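Local coordinates for Two-component insecticidal protein 16 kDa unit (Alcaligenes faecalis, PDB 5V3S) that probably acts as the aegerolysin-type 16 kDa unit of a binary insecticidal toxin that kills corn rootworm, at residues 16-21 / 107-112. Sequence-based numbering, arbitrary orientation.
Sequences YAQWME and GSNSDE. Unlike the reference sequence in segment 16-21: Met20 (reference Ile).
Gln18 and Asn109 reach toward each other from opposite directions and meet through their side-chain amides alone: NE2 of Gln18 lies 2.8 Å from OD1 of Asn109. The two amide planes are turned 62° apart, so the groups neither stack nor lie flat in one plane. On the Gln18 side, CG stands anti to the backbone N (chi1 178°), the chain then bends at chi2, and the turn of the amide about chi3 puts OE1 near its own main chain, 2.9 Å from Trp19 N in a weak hydrogen bond, with NE2 facing Asn109. OE1 also accepts from Met135 N, while Asn109 gives ND2 to the carbonyls of Pro131 and Gly133; these bonds to the loop before strand 136-144 help to set the rotation of both amides. Together they bridge the two sheets of the aegerolysin beta-sandwich near one end, just ahead of strand 19-27 in the mixed sheet and of strand 110-115 at the edge of the antiparallel one. Both residues are buried, and both side chains touch Cys103 of strand 94-103. The backbones stay well apart: even the closest CA atoms, those of Gln18 and Asn109, are 9.5 Å from each other, and only 65 Å² is buried between the segments. The solvent side is loose: Gly107, Ser108 and Ala17 are exposed, and the Ser108 side chain starts away from 16-21.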
loop_
_atom_site.group_PDB
_atom_site.type_symbol
_atom_site.label_atom_id
_atom_site.label_comp_id
_atom_site.label_asym_id
_atom_site.label_seq_id
_atom_site.Cartn_x
_atom_site.Cartn_y
_atom_site.Cartn_z
ATOM N N TYR A 16 8.360 -16.398 -1.691
ATOM C CA TYR A 16 7.843 -15.423 -2.673
ATOM C C TYR A 16 6.398 -15.722 -2.986
ATOM O O TYR A 16 5.700 -14.914 -3.617
ATOM C CB TYR A 16 8.657 -15.411 -3.973
ATOM C CG TYR A 16 9.988 -14.722 -3.915
ATOM C CD1 TYR A 16 10.512 -14.292 -2.718
ATOM C CD2 TYR A 16 10.726 -14.486 -5.076
ATOM C CE1 TYR A 16 11.748 -13.685 -2.676
ATOM C CE2 TYR A 16 11.983 -13.916 -5.014
ATOM C CZ TYR A 16 12.461 -13.496 -3.824
ATOM O OH TYR A 16 13.691 -12.907 -3.746
ATOM N N ALA A 17 5.938 -16.880 -2.518
ATOM C CA ALA A 17 4.589 -17.301 -2.779
ATOM C C ALA A 17 3.553 -16.451 -2.041
ATOM O O ALA A 17 2.394 -16.502 -2.385
ATOM C CB ALA A 17 4.439 -18.771 -2.422
ATOM N N GLN A 18 3.961 -15.739 -0.990
ATOM C CA GLN A 18 3.094 -14.725 -0.334
ATOM C C GLN A 18 3.595 -13.345 -0.771
ATOM O O GLN A 18 4.771 -13.006 -0.608
ATOM C CB GLN A 18 3.128 -14.897 1.172
ATOM C CG GLN A 18 2.301 -13.874 1.927
ATOM C CD GLN A 18 0.855 -13.853 1.429
ATOM O OE1 GLN A 18 0.582 -13.462 0.297
ATOM N NE2 GLN A 18 -0.038 -14.428 2.222
ATOM N N TRP A 19 2.727 -12.582 -1.439
ATOM C CA TRP A 19 3.191 -11.370 -2.062
ATOM C C TRP A 19 1.969 -10.468 -2.229
ATOM O O TRP A 19 0.803 -10.933 -2.217
ATOM C CB TRP A 19 3.849 -11.604 -3.415
ATOM C CG TRP A 19 2.870 -12.159 -4.420
ATOM C CD1 TRP A 19 2.537 -13.486 -4.588
ATOM C CD2 TRP A 19 2.079 -11.421 -5.379
ATOM N NE1 TRP A 19 1.596 -13.610 -5.581
ATOM C CE2 TRP A 19 1.291 -12.359 -6.080
ATOM C CE3 TRP A 19 1.929 -10.064 -5.670
ATOM C CZ2 TRP A 19 0.400 -11.991 -7.086
ATOM C CZ3 TRP A 19 1.044 -9.684 -6.704
ATOM C CH2 TRP A 19 0.285 -10.629 -7.390
HETATM N N MSE A 20 2.263 -9.181 -2.298
HETATM C CA MSE A 20 1.225 -8.185 -2.520
HETATM C C MSE A 20 1.847 -7.106 -3.400
HETATM O O MSE A 20 3.054 -6.847 -3.361
HETATM C CB MSE A 20 0.687 -7.595 -1.186
HETATM C CG MSE A 20 1.686 -6.917 -0.217
HETATM SE SE MSE A 20 1.967 -5.006 -0.770
HETATM C CE MSE A 20 0.481 -4.473 0.400
ATOM N N GLU A 21 1.015 -6.440 -4.194
ATOM C CA GLU A 21 1.438 -5.213 -4.838
ATOM C C GLU A 21 0.279 -4.249 -4.713
ATOM O O GLU A 21 -0.825 -4.622 -5.023
ATOM C CB GLU A 21 1.852 -5.352 -6.325
ATOM C CG GLU A 21 3.159 -6.095 -6.494
ATOM C CD GLU A 21 3.850 -5.929 -7.816
ATOM O OE1 GLU A 21 3.343 -5.127 -8.657
ATOM O OE2 GLU A 21 4.919 -6.614 -7.960
ATOM N N GLY A 107 -1.455 -18.830 7.483
ATOM C CA GLY A 107 -2.552 -18.103 8.103
ATOM C C GLY A 107 -3.388 -17.368 7.073
ATOM O O GLY A 107 -3.141 -17.453 5.876
ATOM N N SER A 108 -4.382 -16.638 7.546
ATOM C CA SER A 108 -5.281 -15.923 6.647
ATOM C C SER A 108 -4.798 -14.481 6.488
ATOM O O SER A 108 -4.394 -13.846 7.477
ATOM C CB SER A 108 -6.716 -15.942 7.173
ATOM O OG SER A 108 -6.738 -15.931 8.588
ATOM N N ASN A 109 -4.814 -14.020 5.243
ATOM C CA ASN A 109 -4.550 -12.602 4.883
ATOM C C ASN A 109 -5.576 -11.746 5.584
ATOM O O ASN A 109 -6.769 -12.131 5.647
ATOM C CB ASN A 109 -4.690 -12.406 3.353
ATOM C CG ASN A 109 -3.659 -13.163 2.538
ATOM O OD1 ASN A 109 -2.447 -13.082 2.784
ATOM N ND2 ASN A 109 -4.121 -13.847 1.499
ATOM N N SER A 110 -5.138 -10.603 6.142
ATOM C CA SER A 110 -6.038 -9.547 6.513
ATOM C C SER A 110 -5.445 -8.175 6.138
ATOM O O SER A 110 -4.219 -8.014 5.920
ATOM C CB SER A 110 -6.333 -9.557 8.009
ATOM O OG SER A 110 -5.212 -9.116 8.780
ATOM N N ASP A 111 -6.327 -7.205 6.062
ATOM C CA ASP A 111 -5.834 -5.801 5.937
ATOM C C ASP A 111 -6.772 -4.829 6.574
ATOM O O ASP A 111 -7.801 -5.196 7.185
ATOM C CB ASP A 111 -5.557 -5.525 4.463
ATOM C CG ASP A 111 -6.841 -5.304 3.623
ATOM O OD1 ASP A 111 -8.016 -5.292 4.201
ATOM O OD2 ASP A 111 -6.611 -5.134 2.387
ATOM N N GLU A 112 -6.447 -3.554 6.474
ATOM C CA GLU A 112 -7.292 -2.555 7.086
ATOM C C GLU A 112 -6.871 -1.253 6.503
ATOM O O GLU A 112 -5.686 -0.965 6.501
ATOM C CB GLU A 112 -7.074 -2.493 8.578
ATOM C CG GLU A 112 -7.745 -1.317 9.258
ATOM C CD GLU A 112 -9.114 -1.640 9.737
ATOM O OE1 GLU A 112 -9.774 -2.515 9.130
ATOM O OE2 GLU A 112 -9.513 -1.024 10.741
#